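Long-range contact in protein CyaY (Psychromonas ingrahamii, PDB 4HS5), which probably takes part in iron-sulfur cluster assembly, where this iron-binding frataxin-family protein may act as a regulator: residues M1-Y14 and I48-L60. Residues are numbered along the deposited sequence; the frame is centred on the assembly and turned at random.
Sequences MNDSEFIQLADQLY and IINRQQPLHQVWL
The helix-on-sheet packing of the frataxin fold is illustrated where the first turns of helix 3-24 meet the hairpin of strands 46-52 and 57-61, with Phe6 and Arg51 as the main fillers of the interface. Phe6 enters the mouth of the hairpin turn, its CG anti to the backbone N (chi1 167°). His56 CA lies over one ring face in a CH-pi contact, 3.7 Å from the centroid, while Gln57 O stands at the ring edge, 3.3 Å from Phe6 CZ. The turn closes with a G1 beta bulge, His56 and Gln57 both facing Gln52. Beyond it the His56 imidazole reaches the helix start, where NE2 donates in the ring plane to Asp3 OD1 (2.8 Å, 158°), the carboxylate standing nearly upright to the ring. The Gln53 amide lies stacked on the same carboxylate, planes 16° apart, with Asp3 CG 3.4 Å from Gln53 CD. In this alpha-beta sandwich both helices pack on one face of an antiparallel sheet, and Val58 meets Leu13 tip to tip beside Phe85 of helix 85-97 and Trp76. Farther along, Arg51 bends at chi2 and chi3 to lay its guanidinium over Ala10 CB, 3.5 Å from CZ. In a salt bridge, Asp11 OD1 accepts from both end nitrogens of Arg51, NH2 at 2.6 Å and NH1 at 2.9 Å. The guanidinium turns its edge to the Tyr14 ring, with NH1 over one face, a cation-pi pair with CZ 4.7 Å from the centroid, and Tyr14 OH is hydrogen-bonded to Ser35 O.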
loop_
_atom_site.group_PDB
_atom_site.type_symbol
_atom_site.label_atom_id
_atom_site.label_comp_id
_atom_site.label_asym_id
_atom_site.label_seq_id
_atom_site.Cartn_x
_atom_site.Cartn_y
_atom_site.Cartn_z
ATOM N N MET A 1 17.341 -3.609 -10.567
ATOM C CA MET A 1 16.731 -4.331 -9.458
ATOM C C MET A 1 16.464 -5.766 -9.878
ATOM O O MET A 1 15.977 -6.011 -10.986
ATOM C CB MET A 1 15.427 -3.648 -9.039
ATOM C CG MET A 1 14.787 -4.228 -7.791
ATOM S SD MET A 1 13.175 -3.510 -7.406
ATOM C CE MET A 1 13.598 -1.775 -7.203
ATOM N N ASN A 2 16.822 -6.711 -9.011
ATOM C CA ASN A 2 16.501 -8.107 -9.256
ATOM C C ASN A 2 15.353 -8.536 -8.362
ATOM O O ASN A 2 14.887 -7.750 -7.534
ATOM C CB ASN A 2 17.732 -9.027 -9.106
ATOM C CG ASN A 2 18.294 -9.097 -7.669
ATOM O OD1 ASN A 2 17.603 -8.848 -6.682
ATOM N ND2 ASN A 2 19.561 -9.470 -7.562
ATOM N N ASP A 3 14.905 -9.774 -8.503
ATOM C CA ASP A 3 13.773 -10.243 -7.713
ATOM C C ASP A 3 14.022 -10.198 -6.216
ATOM O O ASP A 3 13.146 -9.797 -5.454
ATOM C CB ASP A 3 13.406 -11.664 -8.117
ATOM C CG ASP A 3 12.888 -11.743 -9.521
ATOM O OD1 ASP A 3 12.566 -10.682 -10.089
ATOM O OD2 ASP A 3 12.795 -12.868 -10.048
ATOM N N SER A 4 15.210 -10.611 -5.794
ATOM C CA SER A 4 15.561 -10.647 -4.379
ATOM C C SER A 4 15.457 -9.261 -3.747
ATOM O O SER A 4 14.899 -9.104 -2.655
ATOM C CB SER A 4 16.978 -11.188 -4.203
ATOM O OG SER A 4 17.400 -11.054 -2.861
ATOM N N GLU A 5 15.990 -8.265 -4.449
ATOM C CA GLU A 5 15.925 -6.868 -4.018
ATOM C C GLU A 5 14.489 -6.337 -4.013
ATOM O O GLU A 5 14.093 -5.602 -3.111
ATOM C CB GLU A 5 16.810 -6.009 -4.917
ATOM C CG GLU A 5 18.295 -6.343 -4.757
ATOM C CD GLU A 5 19.149 -5.878 -5.921
ATOM O OE1 GLU A 5 18.594 -5.360 -6.907
ATOM O OE2 GLU A 5 20.384 -6.038 -5.846
ATOM N N PHE A 6 13.717 -6.699 -5.024
ATOM C CA PHE A 6 12.335 -6.265 -5.075
ATOM C C PHE A 6 11.610 -6.814 -3.857
ATOM O O PHE A 6 10.800 -6.118 -3.237
ATOM C CB PHE A 6 11.671 -6.728 -6.360
ATOM C CG PHE A 6 10.174 -6.593 -6.340
ATOM C CD1 PHE A 6 9.573 -5.344 -6.405
ATOM C CD2 PHE A 6 9.366 -7.716 -6.260
ATOM C CE1 PHE A 6 8.191 -5.215 -6.386
ATOM C CE2 PHE A 6 7.987 -7.593 -6.243
ATOM C CZ PHE A 6 7.399 -6.338 -6.303
ATOM N N ILE A 7 11.916 -8.054 -3.495
ATOM C CA ILE A 7 11.284 -8.691 -2.348
ATOM C C ILE A 7 11.638 -7.969 -1.053
ATOM O O ILE A 7 10.762 -7.743 -0.206
ATOM C CB ILE A 7 11.665 -10.186 -2.251
ATOM C CG1 ILE A 7 11.065 -10.963 -3.427
ATOM C CG2 ILE A 7 11.236 -10.769 -0.919
ATOM C CD1 ILE A 7 9.663 -10.533 -3.808
ATOM N N GLN A 8 12.902 -7.585 -0.906
ATOM C CA GLN A 8 13.335 -6.820 0.261
ATOM C C GLN A 8 12.574 -5.503 0.383
ATOM O O GLN A 8 12.070 -5.181 1.458
ATOM C CB GLN A 8 14.843 -6.552 0.228
ATOM C CG GLN A 8 15.704 -7.774 0.497
ATOM C CD GLN A 8 17.174 -7.471 0.351
ATOM O OE1 GLN A 8 17.572 -6.668 -0.496
ATOM N NE2 GLN A 8 17.997 -8.115 1.174
ATOM N N LEU A 9 12.491 -4.754 -0.715
ATOM C CA LEU A 9 11.798 -3.472 -0.713
ATOM C C LEU A 9 10.296 -3.629 -0.498
ATOM O O LEU A 9 9.691 -2.852 0.244
ATOM C CB LEU A 9 12.075 -2.730 -2.018
ATOM C CG LEU A 9 13.519 -2.252 -2.110
ATOM C CD1 LEU A 9 13.826 -1.841 -3.533
ATOM C CD2 LEU A 9 13.745 -1.081 -1.163
ATOM N N ALA A 10 9.689 -4.628 -1.121
ATOM C CA ALA A 10 8.261 -4.831 -0.956
ATOM C C ALA A 10 7.936 -5.292 0.467
ATOM O O ALA A 10 6.908 -4.892 1.025
ATOM C CB ALA A 10 7.730 -5.811 -1.995
ATOM N N ASP A 11 8.806 -6.119 1.055
ATOM C CA ASP A 11 8.658 -6.504 2.457
ATOM C C ASP A 11 8.734 -5.293 3.372
ATOM O O ASP A 11 7.943 -5.168 4.309
ATOM C CB ASP A 11 9.719 -7.525 2.884
ATOM C CG ASP A 11 9.434 -8.924 2.377
ATOM O OD1 ASP A 11 8.339 -9.157 1.833
ATOM O OD2 ASP A 11 10.317 -9.794 2.539
ATOM N N GLN A 12 9.700 -4.416 3.121
ATOM C CA GLN A 12 9.814 -3.188 3.892
ATOM C C GLN A 12 8.532 -2.370 3.772
ATOM O O GLN A 12 8.039 -1.833 4.759
ATOM C CB GLN A 12 11.035 -2.376 3.446
ATOM C CG GLN A 12 12.359 -2.985 3.931
ATOM C CD GLN A 12 13.565 -2.187 3.511
ATOM O OE1 GLN A 12 13.476 -1.293 2.668
ATOM N NE2 GLN A 12 14.720 -2.517 4.087
ATOM N N LEU A 13 7.987 -2.285 2.565
ATOM C CA LEU A 13 6.733 -1.570 2.367
ATOM C C LEU A 13 5.583 -2.183 3.149
ATOM O O LEU A 13 4.844 -1.473 3.832
ATOM C CB LEU A 13 6.381 -1.528 0.885
ATOM C CG LEU A 13 5.079 -0.812 0.519
ATOM C CD1 LEU A 13 5.078 0.639 0.964
ATOM C CD2 LEU A 13 4.836 -0.938 -0.998
ATOM N N TYR A 14 5.423 -3.496 3.049
ATOM C CA TYR A 14 4.313 -4.154 3.715
ATOM C C TYR A 14 4.435 -3.989 5.218
ATOM O O TYR A 14 3.465 -3.657 5.887
ATOM C CB TYR A 14 4.265 -5.642 3.372
ATOM C CG TYR A 14 3.581 -5.973 2.074
ATOM C CD1 TYR A 14 3.496 -5.048 1.047
ATOM C CD2 TYR A 14 2.995 -7.223 1.887
ATOM C CE1 TYR A 14 2.864 -5.362 -0.145
ATOM C CE2 TYR A 14 2.360 -7.543 0.701
ATOM C CZ TYR A 14 2.287 -6.608 -0.301
ATOM O OH TYR A 14 1.649 -6.914 -1.482
ATOM N N ILE A 48 -6.816 -3.388 -1.597
ATOM C CA ILE A 48 -6.074 -4.606 -1.866
ATOM C C ILE A 48 -4.720 -4.235 -2.426
ATOM O O ILE A 48 -4.628 -3.550 -3.440
ATOM C CB ILE A 48 -6.786 -5.501 -2.882
ATOM C CG1 ILE A 48 -8.208 -5.803 -2.420
ATOM C CG2 ILE A 48 -6.007 -6.806 -3.060
ATOM C CD1 ILE A 48 -9.083 -6.376 -3.519
ATOM N N ILE A 49 -3.664 -4.693 -1.765
ATOM C CA ILE A 49 -2.298 -4.426 -2.195
ATOM C C ILE A 49 -1.695 -5.741 -2.676
ATOM O O ILE A 49 -1.918 -6.794 -2.086
ATOM C CB ILE A 49 -1.478 -3.813 -1.051
ATOM C CG1 ILE A 49 -2.061 -2.456 -0.690
ATOM C CG2 ILE A 49 -0.011 -3.664 -1.439
ATOM C CD1 ILE A 49 -1.698 -1.995 0.684
ATOM N N ASN A 50 -0.971 -5.685 -3.781
ATOM C CA ASN A 50 -0.397 -6.883 -4.362
ATOM C C ASN A 50 1.031 -6.612 -4.796
ATOM O O ASN A 50 1.415 -5.466 -5.015
ATOM C CB ASN A 50 -1.248 -7.328 -5.546
ATOM C CG ASN A 50 -1.078 -8.789 -5.868
ATOM O OD1 ASN A 50 -0.087 -9.415 -5.486
ATOM N ND2 ASN A 50 -2.041 -9.345 -6.598
ATOM N N ARG A 51 1.831 -7.665 -4.872
ATOM C CA ARG A 51 3.185 -7.545 -5.403
ATOM C C ARG A 51 3.224 -8.280 -6.712
ATOM O O ARG A 51 2.649 -9.365 -6.850
ATOM C CB ARG A 51 4.211 -8.143 -4.444
ATOM C CG ARG A 51 4.435 -7.336 -3.197
ATOM C CD ARG A 51 4.510 -8.240 -1.976
ATOM N NE ARG A 51 5.790 -8.907 -1.815
ATOM C CZ ARG A 51 6.529 -8.832 -0.716
ATOM N NH1 ARG A 51 6.112 -8.106 0.315
ATOM N NH2 ARG A 51 7.689 -9.474 -0.647
ATOM N N GLN A 52 3.870 -7.683 -7.701
ATOM C CA GLN A 52 4.045 -8.375 -8.957
ATOM C C GLN A 52 5.528 -8.500 -9.236
ATOM O O GLN A 52 6.133 -7.616 -9.846
ATOM C CB GLN A 52 3.301 -7.660 -10.078
ATOM C CG GLN A 52 1.791 -7.517 -9.830
ATOM C CD GLN A 52 1.045 -8.847 -9.674
ATOM O OE1 GLN A 52 1.636 -9.930 -9.671
ATOM N NE2 GLN A 52 -0.272 -8.758 -9.554
ATOM N N GLN A 53 6.100 -9.602 -8.753
ATOM C CA GLN A 53 7.541 -9.833 -8.793
ATOM C C GLN A 53 8.188 -9.727 -10.175
ATOM O O GLN A 53 9.213 -9.071 -10.312
ATOM C CB GLN A 53 7.909 -11.169 -8.137
ATOM C CG GLN A 53 9.409 -11.359 -7.948
ATOM C CD GLN A 53 9.865 -12.771 -8.257
ATOM O OE1 GLN A 53 10.494 -13.431 -7.431
ATOM N NE2 GLN A 53 9.561 -13.237 -9.461
ATOM N N PRO A 54 7.601 -10.362 -11.204
ATOM C CA PRO A 54 8.282 -10.237 -12.500
ATOM C C PRO A 54 8.303 -8.808 -13.058
ATOM O O PRO A 54 9.124 -8.507 -13.924
ATOM C CB PRO A 54 7.474 -11.167 -13.416
ATOM C CG PRO A 54 6.164 -11.368 -12.734
ATOM C CD PRO A 54 6.450 -11.282 -11.266
ATOM N N LEU A 55 7.431 -7.944 -12.550
ATOM C CA LEU A 55 7.325 -6.570 -13.031
ATOM C C LEU A 55 8.046 -5.605 -12.079
ATOM O O LEU A 55 8.220 -4.419 -12.376
ATOM C CB LEU A 55 5.847 -6.192 -13.113
ATOM C CG LEU A 55 5.022 -7.122 -14.004
ATOM C CD1 LEU A 55 3.585 -7.212 -13.534
ATOM C CD2 LEU A 55 5.079 -6.609 -15.416
ATOM N N HIS A 56 8.453 -6.139 -10.935
ATOM C CA HIS A 56 8.964 -5.345 -9.826
ATOM C C HIS A 56 8.059 -4.173 -9.461
ATOM O O HIS A 56 8.537 -3.092 -9.134
ATOM C CB HIS A 56 10.387 -4.871 -10.118
ATOM C CG HIS A 56 11.348 -5.993 -10.343
ATOM N ND1 HIS A 56 12.490 -5.851 -11.097
ATOM C CD2 HIS A 56 11.348 -7.268 -9.896
ATOM C CE1 HIS A 56 13.147 -6.998 -11.115
ATOM N NE2 HIS A 56 12.475 -7.875 -10.395
ATOM N N GLN A 57 6.747 -4.402 -9.497
ATOM C CA GLN A 57 5.784 -3.390 -9.100
ATOM C C GLN A 57 4.972 -3.809 -7.895
ATOM O O GLN A 57 4.760 -4.992 -7.654
ATOM C CB GLN A 57 4.819 -3.064 -10.241
ATOM C CG GLN A 57 5.453 -2.320 -11.400
ATOM C CD GLN A 57 4.434 -1.885 -12.425
ATOM O OE1 GLN A 57 3.431 -2.571 -12.657
ATOM N NE2 GLN A 57 4.672 -0.733 -13.038
ATOM N N VAL A 58 4.522 -2.817 -7.137
ATOM C CA VAL A 58 3.500 -3.043 -6.122
ATOM C C VAL A 58 2.219 -2.454 -6.702
ATOM O O VAL A 58 2.250 -1.418 -7.381
ATOM C CB VAL A 58 3.872 -2.367 -4.786
ATOM C CG1 VAL A 58 2.683 -2.289 -3.851
ATOM C CG2 VAL A 58 5.051 -3.108 -4.105
ATOM N N TRP A 59 1.092 -3.134 -6.482
ATOM C CA TRP A 59 -0.205 -2.664 -6.966
ATOM C C TRP A 59 -1.132 -2.329 -5.804
ATOM O O TRP A 59 -1.016 -2.898 -4.714
ATOM C CB TRP A 59 -0.873 -3.695 -7.878
ATOM C CG TRP A 59 -0.172 -3.925 -9.189
ATOM C CD1 TRP A 59 1.046 -3.440 -9.573
ATOM C CD2 TRP A 59 -0.652 -4.706 -10.292
ATOM N NE1 TRP A 59 1.354 -3.865 -10.844
ATOM C CE2 TRP A 59 0.328 -4.648 -11.306
ATOM C CE3 TRP A 59 -1.814 -5.448 -10.521
ATOM C CZ2 TRP A 59 0.180 -5.305 -12.531
ATOM C CZ3 TRP A 59 -1.958 -6.102 -11.736
ATOM C CH2 TRP A 59 -0.965 -6.025 -12.724
ATOM N N LEU A 60 -2.024 -1.366 -6.034
ATOM C CA LEU A 60 -3.060 -1.009 -5.066
ATOM C C LEU A 60 -4.394 -0.887 -5.774
ATOM O O LEU A 60 -4.507 -0.167 -6.764
ATOM C CB LEU A 60 -2.737 0.330 -4.407
ATOM C CG LEU A 60 -3.877 0.963 -3.600
ATOM C CD1 LEU A 60 -4.164 0.150 -2.364
ATOM C CD2 LEU A 60 -3.533 2.398 -3.221
#